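Local coordinates for protein CG14216 (Drosophila melanogaster, PDB 3P9Y) that dephosphorylates phosphoserine in the C-terminal domain of RNA polymerase II and probably takes part in RNA processing and transcription termination, at residues S18-S23 with D90-I95; Y40-R45 with E117-L122; N57-G62 with E66-D71; P137-N142 with N174-L179. The protein carries 2 engineered substitutions. One frame throughout, in Å; residues are numbered along the deposited sequence.

Contact 1: S18-S23 with D90-I95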
# COMPACT_ATOMS: atom_id res chain seq x y z
N SER A 18 7.52 -0.36 -4.30
CA SER A 18 7.46 -0.01 -5.72
C SER A 18 6.05 0.33 -6.19
O SER A 18 5.85 0.66 -7.36
CB SER A 18 8.02 -1.16 -6.56
OG SER A 18 9.40 -1.36 -6.29
N ASN A 19 5.08 0.27 -5.28
CA ASN A 19 3.68 0.51 -5.60
C ASN A 19 3.23 -0.41 -6.73
O ASN A 19 2.56 0.02 -7.67
CB ASN A 19 3.46 1.98 -5.96
CG ASN A 19 1.99 2.35 -6.08
OD1 ASN A 19 1.13 1.83 -5.38
ND2 ASN A 19 1.71 3.27 -6.97
N MET A 20 3.60 -1.68 -6.61
CA MET A 20 3.38 -2.68 -7.66
C MET A 20 2.54 -3.85 -7.17
O MET A 20 1.53 -4.19 -7.76
CB MET A 20 4.71 -3.22 -8.17
CG MET A 20 5.23 -2.52 -9.40
SD MET A 20 4.21 -2.81 -10.86
CE MET A 20 4.82 -1.50 -11.92
N ASN A 21 2.99 -4.49 -6.09
CA ASN A 21 2.36 -5.72 -5.62
C ASN A 21 1.49 -5.51 -4.39
O ASN A 21 0.27 -5.44 -4.49
CB ASN A 21 3.43 -6.78 -5.33
CG ASN A 21 2.84 -8.09 -4.87
OD1 ASN A 21 1.74 -8.48 -5.27
ND2 ASN A 21 3.57 -8.80 -4.02
N ARG A 22 2.13 -5.40 -3.23
CA ARG A 22 1.43 -5.40 -1.95
C ARG A 22 0.44 -4.24 -1.78
O ARG A 22 -0.69 -4.45 -1.34
CB ARG A 22 2.44 -5.41 -0.80
CG ARG A 22 3.21 -6.73 -0.66
CD ARG A 22 4.44 -6.59 0.24
NE ARG A 22 5.42 -5.66 -0.33
CZ ARG A 22 6.52 -5.25 0.30
NH1 ARG A 22 6.80 -5.69 1.52
NH2 ARG A 22 7.35 -4.41 -0.31
N SER A 23 0.86 -3.03 -2.12
CA SER A 23 -0.01 -1.87 -1.95
C SER A 23 -1.18 -1.90 -2.92
O SER A 23 -2.26 -1.41 -2.61
CB SER A 23 0.77 -0.56 -2.14
OG SER A 23 1.08 -0.35 -3.51
N ASP A 90 -1.56 -5.67 -15.29
CA ASP A 90 -2.88 -5.48 -15.87
C ASP A 90 -3.88 -5.07 -14.79
O ASP A 90 -4.68 -4.16 -14.98
CB ASP A 90 -3.36 -6.77 -16.54
CG ASP A 90 -4.71 -6.61 -17.20
OD1 ASP A 90 -4.86 -5.67 -18.01
OD2 ASP A 90 -5.61 -7.42 -16.90
N ARG A 91 -3.81 -5.74 -13.64
CA ARG A 91 -4.66 -5.41 -12.51
C ARG A 91 -4.40 -3.96 -12.08
O ARG A 91 -5.33 -3.20 -11.81
CB ARG A 91 -4.40 -6.38 -11.36
CG ARG A 91 -5.37 -6.28 -10.19
CD ARG A 91 -4.97 -5.20 -9.19
NE ARG A 91 -3.53 -5.20 -8.96
CZ ARG A 91 -2.89 -6.11 -8.22
NH1 ARG A 91 -3.56 -7.09 -7.63
NH2 ARG A 91 -1.57 -6.03 -8.07
N ASN A 92 -3.12 -3.58 -12.05
CA ASN A 92 -2.73 -2.24 -11.64
C ASN A 92 -3.26 -1.18 -12.60
O ASN A 92 -3.76 -0.14 -12.18
CB ASN A 92 -1.20 -2.13 -11.54
CG ASN A 92 -0.62 -3.01 -10.44
OD1 ASN A 92 -1.34 -3.49 -9.57
ND2 ASN A 92 0.68 -3.23 -10.49
N ARG A 93 -3.15 -1.45 -13.90
CA ARG A 93 -3.59 -0.51 -14.92
C ARG A 93 -5.06 -0.17 -14.74
O ARG A 93 -5.46 0.98 -14.91
CB ARG A 93 -3.37 -1.11 -16.32
CG ARG A 93 -3.69 -0.13 -17.45
CD ARG A 93 -4.01 -0.85 -18.76
NE ARG A 93 -5.45 -0.97 -18.98
CZ ARG A 93 -6.16 -2.08 -18.78
NH1 ARG A 93 -5.59 -3.19 -18.35
NH2 ARG A 93 -7.47 -2.07 -19.01
N ARG A 94 -5.86 -1.16 -14.37
CA ARG A 94 -7.29 -0.96 -14.20
C ARG A 94 -7.61 -0.10 -12.99
O ARG A 94 -8.68 0.49 -12.91
CB ARG A 94 -8.01 -2.30 -14.05
CG ARG A 94 -7.84 -3.21 -15.25
CD ARG A 94 -8.81 -4.37 -15.18
NE ARG A 94 -8.49 -5.40 -16.16
CZ ARG A 94 -9.29 -6.42 -16.45
NH1 ARG A 94 -10.47 -6.52 -15.84
NH2 ARG A 94 -8.92 -7.32 -17.34
N ILE A 95 -6.68 -0.03 -12.04
CA ILE A 95 -6.87 0.81 -10.86
C ILE A 95 -6.43 2.25 -11.12
O ILE A 95 -7.16 3.19 -10.81
CB ILE A 95 -6.10 0.26 -9.65
CG1 ILE A 95 -6.72 -1.07 -9.21
CG2 ILE A 95 -6.13 1.26 -8.50
CD1 ILE A 95 -5.97 -1.76 -8.10
O HOH W 1 -0.68 -8.37 -6.65
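Segment 18-23, a loop running into helix 22-32, meets helix 85-95 most closely at Met20 and Asn92, whose CA atoms are 7.3 Å apart, with the Met20 carbonyl facing the helix. Asn92 ND2 donates to Met20 O over 3.0 Å, at an N-H...O angle of 149°; it lies in the carbonyl plane, on one lone pair of that oxygen. The same ND2 is 3.6 Å from Met20 SD, the two side chains crossing at about a right angle. The other end of the amide is fixed by its neighbour: Arg91 grips Asn92 OD1 side-on, with NE at 2.8 Å and NH2 at 3.0 Å, both from one face of the amide. Bends in the Arg91 chain at chi2 and chi3 fold the guanidinium back to reach it. Residues 18-22 belong to the phosphate-binding P-loop of the low-molecular-weight tyrosine phosphatase-like fold, where Ser18 N, Met20 N, Asn21 N and Arg22 NE bind the modified side chain of the bound peptide. Asn92 holds the Met20 carbonyl, while the Met20 N-H goes to the peptide. A leucine in its place would probably leave Met20 O without this donor and the Arg91 guanidinium freer to turn. Arg91 NH2 also donates to a water at 2.9 Å, which donates on to Asn21 OD1. Asn21 ND2 bonds Asn147, and Arg91 NH1 forms a salt bridge with Glu25.

Contact 2: Y40-R45 with E117-L122. With IMD (imidazole), chain I.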
# COMPACT_ATOMS: atom_id res chain seq x y z
N TYR A 40 0.86 4.08 -2.67
CA TYR A 40 2.16 4.64 -3.02
C TYR A 40 3.29 3.64 -2.73
O TYR A 40 3.09 2.65 -2.03
CB TYR A 40 2.41 5.93 -2.23
CG TYR A 40 1.30 6.94 -2.36
CD1 TYR A 40 1.29 7.85 -3.40
CD2 TYR A 40 0.26 6.97 -1.45
CE1 TYR A 40 0.27 8.78 -3.53
CE2 TYR A 40 -0.76 7.89 -1.56
CZ TYR A 40 -0.75 8.79 -2.61
OH TYR A 40 -1.77 9.71 -2.73
N GLY A 41 4.47 3.93 -3.27
CA GLY A 41 5.68 3.20 -2.94
C GLY A 41 6.66 4.19 -2.34
O GLY A 41 6.47 5.39 -2.48
N THR A 42 7.71 3.71 -1.68
CA THR A 42 8.67 4.59 -1.03
C THR A 42 10.06 4.50 -1.66
O THR A 42 10.93 5.32 -1.36
CB THR A 42 8.79 4.28 0.48
OG1 THR A 42 9.05 2.89 0.67
CG2 THR A 42 7.51 4.67 1.21
N GLY A 43 10.27 3.51 -2.51
CA GLY A 43 11.55 3.34 -3.18
C GLY A 43 11.92 4.53 -4.05
O GLY A 43 11.08 5.38 -4.36
N GLU A 44 13.18 4.59 -4.45
CA GLU A 44 13.63 5.63 -5.36
C GLU A 44 13.10 5.33 -6.76
O GLU A 44 12.81 6.24 -7.53
CB GLU A 44 15.16 5.70 -5.38
CG GLU A 44 15.76 6.23 -4.08
CD GLU A 44 17.28 6.19 -4.08
OE1 GLU A 44 17.87 5.45 -4.90
OE2 GLU A 44 17.89 6.90 -3.25
N ARG A 45 12.95 4.05 -7.06
CA ARG A 45 12.46 3.62 -8.36
C ARG A 45 11.58 2.38 -8.25
O ARG A 45 11.63 1.65 -7.26
CB ARG A 45 13.64 3.32 -9.29
CG ARG A 45 14.55 4.51 -9.54
CD ARG A 45 15.81 4.10 -10.28
NE ARG A 45 16.71 5.24 -10.49
CZ ARG A 45 17.90 5.15 -11.06
NH1 ARG A 45 18.36 3.98 -11.49
NH2 ARG A 45 18.65 6.24 -11.21
N GLU A 117 8.67 -2.75 7.78
CA GLU A 117 9.22 -1.72 8.65
C GLU A 117 10.10 -0.74 7.89
O GLU A 117 10.17 0.43 8.25
CB GLU A 117 10.00 -2.33 9.82
CG GLU A 117 10.44 -1.27 10.82
CD GLU A 117 10.99 -1.86 12.09
OE1 GLU A 117 10.83 -3.07 12.30
OE2 GLU A 117 11.59 -1.10 12.89
N ARG A 118 10.78 -1.19 6.84
CA ARG A 118 11.61 -0.29 6.06
C ARG A 118 10.75 0.80 5.43
O ARG A 118 11.14 1.96 5.38
CB ARG A 118 12.39 -1.05 4.99
CG ARG A 118 13.69 -1.63 5.51
CD ARG A 118 14.36 -2.54 4.49
NE ARG A 118 15.70 -2.95 4.92
CZ ARG A 118 16.83 -2.35 4.54
NH1 ARG A 118 16.80 -1.30 3.72
NH2 ARG A 118 18.00 -2.80 4.98
N VAL A 119 9.57 0.42 4.94
CA VAL A 119 8.66 1.38 4.34
C VAL A 119 8.05 2.26 5.42
O VAL A 119 7.95 3.47 5.26
CB VAL A 119 7.54 0.67 3.55
CG1 VAL A 119 6.47 1.66 3.09
CG2 VAL A 119 8.15 -0.07 2.36
N TYR A 120 7.66 1.64 6.53
CA TYR A 120 7.18 2.35 7.70
C TYR A 120 8.14 3.49 8.07
O TYR A 120 7.71 4.62 8.26
CB TYR A 120 7.08 1.37 8.86
CG TYR A 120 6.62 1.95 10.18
CD1 TYR A 120 5.29 2.30 10.38
CD2 TYR A 120 7.51 2.09 11.24
CE1 TYR A 120 4.87 2.81 11.60
CE2 TYR A 120 7.09 2.60 12.45
CZ TYR A 120 5.78 2.95 12.63
OH TYR A 120 5.37 3.45 13.85
N ASP A 121 9.43 3.18 8.17
CA ASP A 121 10.43 4.16 8.57
C ASP A 121 10.56 5.30 7.57
O ASP A 121 10.70 6.45 7.96
CB ASP A 121 11.79 3.48 8.74
CG ASP A 121 11.87 2.65 9.99
OD1 ASP A 121 11.06 2.88 10.91
OD2 ASP A 121 12.74 1.77 10.07
N LEU A 122 10.52 4.98 6.28
CA LEU A 122 10.63 6.01 5.25
C LEU A 122 9.42 6.93 5.30
O LEU A 122 9.55 8.15 5.16
CB LEU A 122 10.77 5.36 3.87
CG LEU A 122 12.11 4.68 3.61
CD1 LEU A 122 12.08 3.84 2.35
CD2 LEU A 122 13.24 5.72 3.53
N1 IMD I . 11.34 5.64 12.25
C2 IMD I . 11.38 6.61 11.31
N3 IMD I . 11.42 7.81 11.94
C4 IMD I . 11.41 7.59 13.27
C5 IMD I . 11.36 6.22 13.47
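No flat group takes part across this contact: the hydroxyl and methyl of Thr42 meet the methyls of Val119 and Leu122; the flat pair here lies elsewhere on the helix, where an imidazole, probably from the crystallisation liquor, donates from N1 to Asp121 OD1 over 3.1 Å (N-H...O 157°). The contact belongs to the alpha/beta core of the low-molecular-weight tyrosine phosphatase-like fold: Thr42 follows the C-terminal end of edge strand 36-41, and helix 117-128 packs on the sheet. Val119 and Leu122, one helical turn apart, receive the threonine from two sides. Its methyl CG2 lies 3.7 Å from Val119 CG1, while its CB lies 3.8 Å from Leu122 CD1. With chi1 at 52°, OG1 sits between the backbone N and the carbonyl carbon and CG2 is anti to that carbon, which turns both branches to the helix. Although methyl groups of Val119 and Leu122 lie beside it, OG1 is satisfied by a hydrogen bond to Asp16 O, at the end of the adjacent strand 11-16. Val15 of the same strand touches both Thr42 and Val119, and Thr42 O accepts from Gln103 NE2, so the residue is tied to its surroundings at backbone and side chain alike. The hydroxyl OG1 of Thr42 itself stands 3.5 Å from Val119 CG2 and 3.6 Å from Leu122 CD1.

Contact 3: N57-G62 with E66-D71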
# COMPACT_ATOMS: atom_id res chain seq x y z
N ASN A 57 13.99 -5.46 -13.63
CA ASN A 57 13.42 -4.45 -14.52
C ASN A 57 13.08 -3.20 -13.71
O ASN A 57 12.16 -3.21 -12.90
CB ASN A 57 12.18 -5.00 -15.21
CG ASN A 57 12.45 -6.28 -15.96
OD1 ASN A 57 13.06 -6.28 -17.03
ND2 ASN A 57 12.00 -7.40 -15.40
N VAL A 58 13.82 -2.12 -13.95
CA VAL A 58 13.71 -0.92 -13.14
C VAL A 58 13.16 0.24 -13.96
O VAL A 58 13.60 0.49 -15.08
CB VAL A 58 15.09 -0.51 -12.57
CG1 VAL A 58 14.97 0.71 -11.68
CG2 VAL A 58 15.70 -1.68 -11.80
N TYR A 59 12.20 0.96 -13.39
CA TYR A 59 11.57 2.09 -14.06
C TYR A 59 11.44 3.24 -13.08
O TYR A 59 11.56 3.06 -11.87
CB TYR A 59 10.19 1.71 -14.57
CG TYR A 59 10.16 0.41 -15.34
CD1 TYR A 59 10.22 0.40 -16.73
CD2 TYR A 59 10.09 -0.81 -14.68
CE1 TYR A 59 10.21 -0.79 -17.43
CE2 TYR A 59 10.07 -1.99 -15.37
CZ TYR A 59 10.13 -1.98 -16.74
OH TYR A 59 10.11 -3.17 -17.43
N GLU A 60 11.19 4.43 -13.61
CA GLU A 60 10.97 5.60 -12.78
C GLU A 60 9.51 5.64 -12.36
O GLU A 60 8.65 5.14 -13.07
CB GLU A 60 11.31 6.88 -13.55
CG GLU A 60 12.78 7.00 -13.97
CD GLU A 60 13.71 7.23 -12.80
OE1 GLU A 60 13.32 7.96 -11.86
OE2 GLU A 60 14.84 6.69 -12.82
N PHE A 61 9.23 6.21 -11.19
CA PHE A 61 7.86 6.45 -10.81
C PHE A 61 7.25 7.39 -11.83
O PHE A 61 7.92 8.31 -12.29
CB PHE A 61 7.78 7.03 -9.40
CG PHE A 61 7.89 6.00 -8.31
CD1 PHE A 61 6.76 5.38 -7.81
CD2 PHE A 61 9.12 5.64 -7.80
CE1 PHE A 61 6.85 4.43 -6.81
CE2 PHE A 61 9.23 4.69 -6.81
CZ PHE A 61 8.09 4.08 -6.31
N GLY A 62 6.00 7.14 -12.21
CA GLY A 62 5.37 7.92 -13.25
C GLY A 62 5.27 7.16 -14.56
O GLY A 62 4.46 7.50 -15.41
N GLU A 66 0.86 0.47 -18.09
CA GLU A 66 0.62 -0.04 -19.43
C GLU A 66 1.93 -0.12 -20.22
O GLU A 66 2.14 -1.06 -20.99
CB GLU A 66 -0.39 0.84 -20.16
CG GLU A 66 -0.69 0.38 -21.57
CD GLU A 66 -1.71 1.26 -22.27
OE1 GLU A 66 -2.12 2.28 -21.68
OE2 GLU A 66 -2.10 0.93 -23.41
N ASP A 67 2.79 0.87 -20.04
CA ASP A 67 4.07 0.90 -20.75
C ASP A 67 5.04 -0.13 -20.20
O ASP A 67 5.81 -0.72 -20.95
CB ASP A 67 4.68 2.29 -20.70
CG ASP A 67 3.95 3.28 -21.57
OD1 ASP A 67 3.21 2.84 -22.47
OD2 ASP A 67 4.11 4.50 -21.37
N ILE A 68 5.02 -0.34 -18.89
CA ILE A 68 5.85 -1.37 -18.29
C ILE A 68 5.39 -2.74 -18.79
O ILE A 68 6.20 -3.61 -19.07
CB ILE A 68 5.78 -1.33 -16.75
CG1 ILE A 68 6.34 0.01 -16.25
CG2 ILE A 68 6.56 -2.49 -16.14
CD1 ILE A 68 6.20 0.22 -14.76
N TYR A 69 4.07 -2.89 -18.91
CA TYR A 69 3.46 -4.11 -19.43
C TYR A 69 3.96 -4.41 -20.84
O TYR A 69 4.38 -5.53 -21.13
CB TYR A 69 1.94 -3.94 -19.46
CG TYR A 69 1.18 -5.17 -19.90
CD1 TYR A 69 0.51 -5.97 -18.98
CD2 TYR A 69 1.12 -5.53 -21.24
CE1 TYR A 69 -0.19 -7.09 -19.38
CE2 TYR A 69 0.42 -6.66 -21.65
CZ TYR A 69 -0.24 -7.43 -20.71
OH TYR A 69 -0.94 -8.55 -21.10
N ARG A 70 3.90 -3.41 -21.72
CA ARG A 70 4.36 -3.56 -23.09
C ARG A 70 5.83 -3.92 -23.11
O ARG A 70 6.27 -4.76 -23.89
CB ARG A 70 4.13 -2.27 -23.88
CG ARG A 70 2.69 -2.01 -24.26
CD ARG A 70 2.48 -0.59 -24.76
NE ARG A 70 1.14 -0.38 -25.30
CZ ARG A 70 0.82 -0.51 -26.58
NH1 ARG A 70 1.74 -0.84 -27.48
NH2 ARG A 70 -0.43 -0.30 -26.97
N ASP A 71 6.59 -3.27 -22.23
CA ASP A 71 8.03 -3.47 -22.17
C ASP A 71 8.39 -4.93 -21.89
O ASP A 71 9.25 -5.50 -22.56
CB ASP A 71 8.63 -2.59 -21.08
CG ASP A 71 10.15 -2.59 -21.10
OD1 ASP A 71 10.72 -2.39 -22.20
OD2 ASP A 71 10.76 -2.79 -20.04
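Tyr59 meets helix 65-82 with both its ring face and its hydroxyl. Ile68 lies over one face: CG1 is 3.9 Å from the ring centroid and only 10° off the normal, a CH-pi contact, while its branch CG2 reaches 3.6 Å from Tyr59 CE2. At the ring edge, Tyr59 OH donates to Asp71 OD2 over 2.7 Å, using the anti lone pair of that oxygen. The ring and carboxylate planes stand nearly perpendicular, 89° apart. Asp71 has CG anti to its own N (chi1 -171°), a setting that carries the carboxylate out to the phenol. Further out, Lys75 NZ makes a salt bridge to the same Asp71 OD2, and its charge would be expected to keep the aspartate ionised. Replacing Tyr59 by alanine would probably open a gap beside Ile68 and leave Asp71 OD2 with Lys75 but without the phenolic donor. Leu72 also packs on Tyr59. The contact fixes strand 57-59, paired antiparallel with 46-48, to helix 65-82, and Ile68 also touches Leu89 of helix 85-95; this small sheet and the two helices lie beside the main sheet.

Contact 4: P137-N142 with N174-L179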
# COMPACT_ATOMS: atom_id res chain seq x y z
N PRO A 137 -4.05 15.11 13.07
CA PRO A 137 -3.38 13.84 13.35
C PRO A 137 -3.55 12.83 12.21
O PRO A 137 -4.61 12.78 11.58
CB PRO A 137 -4.09 13.32 14.61
CG PRO A 137 -4.94 14.46 15.10
CD PRO A 137 -5.24 15.31 13.91
N VAL A 138 -2.50 12.07 11.95
CA VAL A 138 -2.55 10.95 11.02
C VAL A 138 -1.89 9.75 11.68
O VAL A 138 -0.83 9.87 12.29
CB VAL A 138 -1.83 11.27 9.69
CG1 VAL A 138 -0.40 11.69 9.95
CG2 VAL A 138 -1.89 10.08 8.75
N HIS A 139 -2.53 8.58 11.57
CA HIS A 139 -2.00 7.38 12.19
C HIS A 139 -1.28 6.51 11.17
O HIS A 139 -1.88 6.04 10.22
CB HIS A 139 -3.12 6.58 12.83
CG HIS A 139 -3.86 7.33 13.90
ND1 HIS A 139 -3.33 7.55 15.15
CD2 HIS A 139 -5.08 7.91 13.90
CE1 HIS A 139 -4.19 8.23 15.88
NE2 HIS A 139 -5.26 8.46 15.15
N VAL A 140 0.02 6.30 11.37
CA VAL A 140 0.78 5.39 10.52
C VAL A 140 0.82 4.02 11.19
O VAL A 140 1.20 3.89 12.35
CB VAL A 140 2.20 5.93 10.25
CG1 VAL A 140 2.91 5.08 9.22
CG2 VAL A 140 2.12 7.37 9.76
N LEU A 141 0.41 2.99 10.45
CA LEU A 141 0.32 1.64 10.97
C LEU A 141 1.07 0.69 10.06
O LEU A 141 0.84 0.68 8.85
CB LEU A 141 -1.14 1.21 11.05
CG LEU A 141 -2.07 2.11 11.86
CD1 LEU A 141 -3.53 1.76 11.59
CD2 LEU A 141 -1.75 2.01 13.34
N ASN A 142 1.96 -0.12 10.62
CA ASN A 142 2.67 -1.11 9.82
C ASN A 142 2.12 -2.50 10.05
O ASN A 142 2.01 -2.95 11.19
CB ASN A 142 4.17 -1.12 10.13
CG ASN A 142 4.93 -2.06 9.22
OD1 ASN A 142 5.18 -1.75 8.05
ND2 ASN A 142 5.30 -3.22 9.74
N ASN A 174 -8.91 8.41 20.34
CA ASN A 174 -8.95 7.92 21.71
C ASN A 174 -9.20 6.41 21.81
O ASN A 174 -9.06 5.84 22.89
CB ASN A 174 -10.02 8.67 22.52
CG ASN A 174 -9.69 10.14 22.70
OD1 ASN A 174 -8.52 10.53 22.74
ND2 ASN A 174 -10.72 10.97 22.82
N ASP A 175 -9.58 5.79 20.70
CA ASP A 175 -9.87 4.36 20.67
C ASP A 175 -8.73 3.54 20.08
O ASP A 175 -8.60 2.35 20.35
CB ASP A 175 -11.11 4.08 19.80
CG ASP A 175 -12.41 4.38 20.51
OD1 ASP A 175 -12.39 4.72 21.70
OD2 ASP A 175 -13.47 4.26 19.86
N ILE A 176 -7.90 4.17 19.26
CA ILE A 176 -7.05 3.42 18.35
C ILE A 176 -6.00 2.60 19.10
O ILE A 176 -5.72 1.47 18.70
CB ILE A 176 -6.39 4.32 17.30
CG1 ILE A 176 -5.76 3.45 16.20
CG2 ILE A 176 -5.36 5.22 17.96
CD1 ILE A 176 -5.24 4.25 15.02
N ASP A 177 -5.42 3.13 20.16
CA ASP A 177 -4.41 2.38 20.91
C ASP A 177 -5.00 1.06 21.39
O ASP A 177 -4.39 0.01 21.21
CB ASP A 177 -3.89 3.19 22.10
CG ASP A 177 -2.96 4.32 21.68
OD1 ASP A 177 -2.35 4.22 20.60
OD2 ASP A 177 -2.84 5.32 22.43
N GLU A 178 -6.19 1.10 21.98
CA GLU A 178 -6.80 -0.11 22.50
C GLU A 178 -7.19 -1.05 21.37
O GLU A 178 -7.07 -2.26 21.51
CB GLU A 178 -8.01 0.21 23.38
CG GLU A 178 -7.65 0.81 24.75
CD GLU A 178 -8.84 0.87 25.70
OE1 GLU A 178 -9.98 0.61 25.25
OE2 GLU A 178 -8.64 1.18 26.89
N LEU A 179 -7.66 -0.50 20.25
CA LEU A 179 -8.07 -1.33 19.11
C LEU A 179 -6.87 -2.04 18.48
O LEU A 179 -6.97 -3.18 18.06
CB LEU A 179 -8.77 -0.48 18.04
CG LEU A 179 -10.14 0.09 18.42
CD1 LEU A 179 -10.62 1.03 17.34
CD2 LEU A 179 -11.15 -1.03 18.68
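Strand 137-142, the last of the parallel strands of the main sheet, is covered on one face here by helix 172-187, and Ile176 is the residue of 174-179 that reaches down to it. Its CD1 sits over one face of the His139 ring, 3.8 Å from the centroid and 19° off the normal, a CH-pi contact displaced toward the CG side of the ring. CG is accordingly the nearest ring atom, 3.6 Å from Ile176 CD1. The branch methyl CG2 rests against the far part of the same ring, 3.8 Å from His139 CE1. The two side chains come from opposite directions, and with chi1 -167° and chi2 172° the Ile176 chain is extended and carries CD1 to the imidazole. Leu141, two residues along on the same face of the strand, makes a looser apolar contact, its CD2 4.5 Å from Ile176 CD1. Both nitrogens of the buried His139 ring have partners: NE2 is hydrogen-bonded to Asp173 OD1, in the helix just ahead of Ile176, and ND1 to His193 NE2 on the adjacent antiparallel strand 192-197. The two bonds fix the ring's rotation, and the carboxylate would probably stabilise any positive charge on it. Met166 of helix 149-167 touches both Leu141 and Ile176. Val138 and Val140 point to the other face, against helix 117-128, so strand 137-142 is sandwiched between helices, as expected of a three-layer alpha/beta/alpha core such as that of low-molecular-weight tyrosine phosphatases.

How the contacts relate
Contacts 1, 2 and 4 are buried, whereas contact 3 is only partly so and lies farthest from the chain's centre. Contacts 2 and 4 reach the same sheet and are carried by methyl groups, against a threonine and against a histidine ring; Tyr120 of helix 117-128 joins them by packing on Val140 and Asn142. Contact 1 instead depends on amide, guanidinium and carbonyl bonds, as suits a loop whose backbone binds the peptide. Contact 3, nested along the chain inside contacts 1 and 2, combines CH-pi packing with a phenol-carboxylate hydrogen bond; Met20 CE touches Ile68 CD1, linking it to contact 1. Contacts 3 and 4 lie about 35 Å apart between centres.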